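Local coordinates for protein beta-phosphoglucomutase (Clostridium difficile, PDB 4GIB) that probably interconverts beta-D-glucose 1-phosphate and beta-D-glucose 6-phosphate as a magnesium-dependent phosphomutase of the HAD-like superfamily, at residues Tyr43-Lys54 with Met97-Leu108. Sequence-based numbering, arbitrary orientation.
Sequences YHYMAWRKLAHK and MAEEKNNYYVSL
Lys101 lies as a knob among His44, Ala47, Trp48 and Leu51, and its chain can be traced outward atom by atom. CB touches the CZ3 corner of the Trp48 indole and Leu51 CD2. Lys101 CG, anti to the backbone N, rests on the six-membered ring, 3.5 Å from Trp48 CE3. A bend at chi2 (-85°) then carries the extended remainder along the same face: CD near Trp48 CE2 and CZ2, Lys101 CE 3.5 Å from the centroid of the Trp48 five-membered ring, a CH-pi contact over the face. CE also packs against Ala47 CB. Lys101 NZ ends off-centre above the five-membered ring in a cation-pi contact and donates a hydrogen bond to His44 ND1 (3.1 Å), lying close to the imidazole plane.

That acceptor ring is itself covered: Tyr105 stacks on one face of His44, offset, with centroids 3.8 Å apart and planes at 16°, so rotation of the imidazole is restrained by both stack and bond.

The two helices run roughly antiparallel, at 145° and 8.8 Å between axes, with Ala47 at their closest CA approach to Tyr105. They belong to the helical cap of this HAD-family phosphomutase, and Trp48 and Lys101 are both predicted substrate-binding residues; a phosphate ion near the His44 side chain, probably from the crystallisation liquor, may mark an anion-accepting pocket. Trp48 also touches Ser75 and Ile79 of helix 72-82.

Lys50 NZ makes a cation-pi contact over a face of Tyr104, 4.5 Å from the ring centroid. Farther on, Leu51 CD2 meets Met97 CB at 3.6 Å, and Lys54 NZ forms a salt bridge with Glu100 OE1, modelled doubtfully short; Glu100 OE2 pairs with Arg96 as well.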
loop_
_atom_site.group_PDB
_atom_site.type_symbol
_atom_site.label_atom_id
_atom_site.label_comp_id
_atom_site.label_asym_id
_atom_site.label_seq_id
_atom_site.Cartn_x
_atom_site.Cartn_y
_atom_site.Cartn_z
ATOM N N TYR A 43 -4.216 -12.828 -0.408
ATOM C CA TYR A 43 -3.440 -13.672 0.524
ATOM C C TYR A 43 -3.728 -13.281 1.972
ATOM O O TYR A 43 -3.915 -14.141 2.814
ATOM C CB TYR A 43 -1.938 -13.608 0.238
ATOM C CG TYR A 43 -1.552 -14.066 -1.146
ATOM C CD1 TYR A 43 -1.934 -15.318 -1.610
ATOM C CD2 TYR A 43 -0.743 -13.282 -1.965
ATOM C CE1 TYR A 43 -1.575 -15.761 -2.889
ATOM C CE2 TYR A 43 -0.360 -13.725 -3.245
ATOM C CZ TYR A 43 -0.790 -14.963 -3.693
ATOM O OH TYR A 43 -0.441 -15.421 -4.942
ATOM N N HIS A 44 -3.763 -11.979 2.253
ATOM C CA HIS A 44 -4.098 -11.484 3.588
ATOM C C HIS A 44 -5.488 -11.965 3.979
ATOM O O HIS A 44 -5.711 -12.407 5.098
ATOM C CB HIS A 44 -4.110 -9.948 3.642
ATOM C CG HIS A 44 -2.753 -9.324 3.676
ATOM N ND1 HIS A 44 -1.965 -9.332 4.803
ATOM C CD2 HIS A 44 -2.066 -8.623 2.739
ATOM C CE1 HIS A 44 -0.832 -8.698 4.550
ATOM N NE2 HIS A 44 -0.875 -8.246 3.309
ATOM N N TYR A 45 -6.421 -11.860 3.038
ATOM C CA TYR A 45 -7.801 -12.274 3.271
ATOM C C TYR A 45 -7.928 -13.761 3.596
ATOM O O TYR A 45 -8.703 -14.131 4.453
ATOM C CB TYR A 45 -8.676 -11.907 2.085
ATOM C CG TYR A 45 -9.982 -12.638 2.072
ATOM C CD1 TYR A 45 -11.028 -12.260 2.912
ATOM C CD2 TYR A 45 -10.179 -13.719 1.227
ATOM C CE1 TYR A 45 -12.233 -12.953 2.908
ATOM C CE2 TYR A 45 -11.390 -14.410 1.212
ATOM C CZ TYR A 45 -12.414 -14.016 2.048
ATOM O OH TYR A 45 -13.615 -14.714 2.040
ATOM N N MET A 46 -7.192 -14.604 2.887
ATOM C CA MET A 46 -7.197 -16.040 3.157
ATOM C C MET A 46 -6.655 -16.301 4.555
ATOM O O MET A 46 -7.184 -17.149 5.289
ATOM C CB MET A 46 -6.345 -16.793 2.124
ATOM C CG MET A 46 -6.995 -16.906 0.762
ATOM S SD MET A 46 -6.013 -17.824 -0.432
ATOM C CE MET A 46 -4.718 -16.666 -0.800
ATOM N N ALA A 47 -5.593 -15.566 4.914
ATOM C CA ALA A 47 -4.961 -15.700 6.224
ATOM C C ALA A 47 -5.858 -15.175 7.344
ATOM O O ALA A 47 -5.946 -15.805 8.408
ATOM C CB ALA A 47 -3.608 -14.984 6.251
ATOM N N TRP A 48 -6.505 -14.028 7.122
ATOM C CA TRP A 48 -7.391 -13.468 8.140
ATOM C C TRP A 48 -8.657 -14.315 8.270
ATOM O O TRP A 48 -9.130 -14.570 9.397
ATOM C CB TRP A 48 -7.762 -11.998 7.866
ATOM C CG TRP A 48 -6.707 -10.968 8.220
ATOM C CD1 TRP A 48 -6.177 -10.027 7.393
ATOM C CD2 TRP A 48 -6.063 -10.784 9.501
ATOM N NE1 TRP A 48 -5.254 -9.266 8.070
ATOM C CE2 TRP A 48 -5.170 -9.706 9.365
ATOM C CE3 TRP A 48 -6.163 -11.426 10.744
ATOM C CZ2 TRP A 48 -4.366 -9.255 10.424
ATOM C CZ3 TRP A 48 -5.368 -10.980 11.796
ATOM C CH2 TRP A 48 -4.476 -9.907 11.628
ATOM N N ARG A 49 -9.190 -14.768 7.138
ATOM C CA ARG A 49 -10.394 -15.582 7.154
ATOM C C ARG A 49 -10.257 -16.822 8.044
ATOM O O ARG A 49 -11.180 -17.163 8.769
ATOM C CB ARG A 49 -10.763 -16.003 5.745
ATOM C CG ARG A 49 -12.042 -16.769 5.666
ATOM C CD ARG A 49 -12.375 -17.078 4.243
ATOM N NE ARG A 49 -11.356 -17.908 3.606
ATOM C CZ ARG A 49 -11.408 -18.292 2.338
ATOM N NH1 ARG A 49 -12.420 -17.911 1.573
ATOM N NH2 ARG A 49 -10.444 -19.052 1.834
ATOM N N LYS A 50 -9.112 -17.494 7.982
ATOM C CA LYS A 50 -8.869 -18.702 8.791
ATOM C C LYS A 50 -8.882 -18.393 10.301
ATOM O O LYS A 50 -9.474 -19.124 11.084
ATOM C CB LYS A 50 -7.546 -19.358 8.382
ATOM C CG LYS A 50 -7.233 -20.662 9.093
ATOM C CD LYS A 50 -5.951 -21.293 8.557
ATOM C CE LYS A 50 -5.586 -22.536 9.356
ATOM N NZ LYS A 50 -4.280 -23.101 8.946
ATOM N N LEU A 51 -8.241 -17.305 10.696
ATOM C CA LEU A 51 -8.202 -16.906 12.107
ATOM C C LEU A 51 -9.550 -16.367 12.567
ATOM O O LEU A 51 -9.946 -16.598 13.685
ATOM C CB LEU A 51 -7.130 -15.836 12.327
ATOM C CG LEU A 51 -6.841 -15.496 13.799
ATOM C CD1 LEU A 51 -6.066 -16.680 14.490
ATOM C CD2 LEU A 51 -6.045 -14.236 13.874
ATOM N N ALA A 52 -10.240 -15.630 11.693
ATOM C CA ALA A 52 -11.543 -15.082 12.002
ATOM C C ALA A 52 -12.557 -16.199 12.266
ATOM O O ALA A 52 -13.335 -16.105 13.213
ATOM C CB ALA A 52 -12.032 -14.169 10.874
ATOM N N HIS A 53 -12.556 -17.254 11.437
ATOM C CA HIS A 53 -13.480 -18.360 11.670
ATOM C C HIS A 53 -13.330 -18.921 13.064
ATOM O O HIS A 53 -14.312 -19.344 13.639
ATOM C CB HIS A 53 -13.358 -19.511 10.650
ATOM C CG HIS A 53 -13.910 -19.183 9.299
ATOM N ND1 HIS A 53 -13.378 -19.687 8.134
ATOM C CD2 HIS A 53 -14.925 -18.369 8.928
ATOM C CE1 HIS A 53 -14.067 -19.227 7.102
ATOM N NE2 HIS A 53 -15.006 -18.418 7.554
ATOM N N LYS A 54 -12.107 -18.920 13.600
ATOM C CA LYS A 54 -11.857 -19.444 14.958
ATOM C C LYS A 54 -12.440 -18.606 16.088
ATOM O O LYS A 54 -12.362 -19.023 17.251
ATOM C CB LYS A 54 -10.357 -19.639 15.211
ATOM C CG LYS A 54 -9.742 -20.739 14.356
ATOM C CD LYS A 54 -8.244 -20.863 14.604
ATOM C CE LYS A 54 -7.636 -21.936 13.705
ATOM N NZ LYS A 54 -6.202 -22.181 14.004
ATOM N N MET A 97 -2.779 -14.445 18.279
ATOM C CA MET A 97 -3.628 -14.620 17.101
ATOM C C MET A 97 -2.986 -14.021 15.865
ATOM O O MET A 97 -3.038 -14.600 14.784
ATOM C CB MET A 97 -4.994 -13.993 17.338
ATOM C CG MET A 97 -5.814 -14.659 18.432
ATOM S SD MET A 97 -7.306 -13.693 18.800
ATOM C CE MET A 97 -8.063 -13.665 17.213
ATOM N N ALA A 98 -2.374 -12.858 16.037
ATOM C CA ALA A 98 -1.695 -12.168 14.949
ATOM C C ALA A 98 -0.523 -12.997 14.417
ATOM O O ALA A 98 -0.282 -13.029 13.220
ATOM C CB ALA A 98 -1.197 -10.792 15.421
ATOM N N GLU A 99 0.205 -13.640 15.325
ATOM C CA GLU A 99 1.357 -14.452 14.967
ATOM C C GLU A 99 0.962 -15.623 14.082
ATOM O O GLU A 99 1.604 -15.870 13.060
ATOM C CB GLU A 99 2.046 -14.978 16.228
ATOM C CG GLU A 99 3.252 -15.893 15.955
ATOM C CD GLU A 99 4.118 -16.128 17.196
ATOM O OE1 GLU A 99 4.142 -15.256 18.090
ATOM O OE2 GLU A 99 4.792 -17.177 17.268
ATOM N N GLU A 100 -0.087 -16.334 14.488
ATOM C CA GLU A 100 -0.572 -17.487 13.758
ATOM C C GLU A 100 -0.991 -17.065 12.359
ATOM O O GLU A 100 -0.701 -17.744 11.384
ATOM C CB GLU A 100 -1.737 -18.155 14.514
ATOM C CG GLU A 100 -2.372 -19.316 13.761
ATOM C CD GLU A 100 -3.555 -19.956 14.485
ATOM O OE1 GLU A 100 -4.290 -20.716 13.810
ATOM O OE2 GLU A 100 -3.755 -19.708 15.707
ATOM N N LYS A 101 -1.660 -15.927 12.267
ATOM C CA LYS A 101 -2.073 -15.398 10.995
ATOM C C LYS A 101 -0.856 -15.013 10.162
ATOM O O LYS A 101 -0.795 -15.327 8.972
ATOM C CB LYS A 101 -2.994 -14.189 11.200
ATOM C CG LYS A 101 -3.446 -13.485 9.909
ATOM C CD LYS A 101 -2.455 -12.436 9.387
ATOM C CE LYS A 101 -2.906 -11.919 8.022
ATOM N NZ LYS A 101 -2.074 -10.832 7.486
ATOM N N ASN A 102 0.103 -14.326 10.779
ATOM C CA ASN A 102 1.305 -13.907 10.052
ATOM C C ASN A 102 2.026 -15.128 9.453
ATOM O O ASN A 102 2.321 -15.149 8.256
ATOM C CB ASN A 102 2.246 -13.111 10.958
ATOM C CG ASN A 102 3.388 -12.423 10.189
ATOM O OD1 ASN A 102 3.215 -11.954 9.070
ATOM N ND2 ASN A 102 4.534 -12.298 10.838
ATOM N N ASN A 103 2.294 -16.142 10.275
ATOM C CA ASN A 103 2.938 -17.363 9.791
ATOM C C ASN A 103 2.216 -17.934 8.576
ATOM O O ASN A 103 2.836 -18.351 7.608
ATOM C CB ASN A 103 2.995 -18.427 10.888
ATOM C CG ASN A 103 3.915 -18.043 12.042
ATOM O OD1 ASN A 103 4.796 -17.192 11.898
ATOM N ND2 ASN A 103 3.721 -18.692 13.195
ATOM N N TYR A 104 0.895 -17.939 8.624
ATOM C CA TYR A 104 0.123 -18.462 7.513
ATOM C C TYR A 104 0.240 -17.540 6.294
ATOM O O TYR A 104 0.407 -18.025 5.189
ATOM C CB TYR A 104 -1.332 -18.729 7.927
ATOM C CG TYR A 104 -2.122 -19.455 6.865
ATOM C CD1 TYR A 104 -1.664 -20.650 6.336
ATOM C CD2 TYR A 104 -3.328 -18.953 6.396
ATOM C CE1 TYR A 104 -2.373 -21.320 5.356
ATOM C CE2 TYR A 104 -4.054 -19.622 5.408
ATOM C CZ TYR A 104 -3.568 -20.804 4.900
ATOM O OH TYR A 104 -4.269 -21.479 3.939
ATOM N N TYR A 105 0.212 -16.223 6.505
ATOM C CA TYR A 105 0.356 -15.264 5.406
ATOM C C TYR A 105 1.747 -15.401 4.742
ATOM O O TYR A 105 1.857 -15.453 3.506
ATOM C CB TYR A 105 0.116 -13.822 5.893
ATOM C CG TYR A 105 0.408 -12.779 4.838
ATOM C CD1 TYR A 105 -0.454 -12.597 3.757
ATOM C CD2 TYR A 105 1.553 -11.974 4.914
ATOM C CE1 TYR A 105 -0.171 -11.659 2.760
ATOM C CE2 TYR A 105 1.828 -11.026 3.944
ATOM C CZ TYR A 105 0.968 -10.875 2.861
ATOM O OH TYR A 105 1.234 -9.940 1.883
ATOM N N VAL A 106 2.786 -15.494 5.570
ATOM C CA VAL A 106 4.172 -15.623 5.099
ATOM C C VAL A 106 4.361 -16.886 4.259
ATOM O O VAL A 106 5.130 -16.913 3.302
ATOM C CB VAL A 106 5.146 -15.589 6.306
ATOM C CG1 VAL A 106 6.573 -16.119 5.940
ATOM C CG2 VAL A 106 5.186 -14.176 6.880
ATOM N N SER A 107 3.630 -17.928 4.611
ATOM C CA SER A 107 3.691 -19.168 3.886
ATOM C C SER A 107 3.088 -19.000 2.497
ATOM O O SER A 107 3.540 -19.601 1.539
ATOM C CB SER A 107 2.944 -20.245 4.663
ATOM O OG SER A 107 2.941 -21.440 3.934
ATOM N N LEU A 108 2.051 -18.190 2.390
ATOM C CA LEU A 108 1.413 -17.951 1.089
ATOM C C LEU A 108 2.271 -17.082 0.202
ATOM O O LEU A 108 2.481 -17.416 -0.950
ATOM C CB LEU A 108 0.035 -17.316 1.261
ATOM C CG LEU A 108 -0.998 -18.180 1.999
ATOM C CD1 LEU A 108 -2.262 -17.388 2.224
ATOM C CD2 LEU A 108 -1.288 -19.469 1.231
#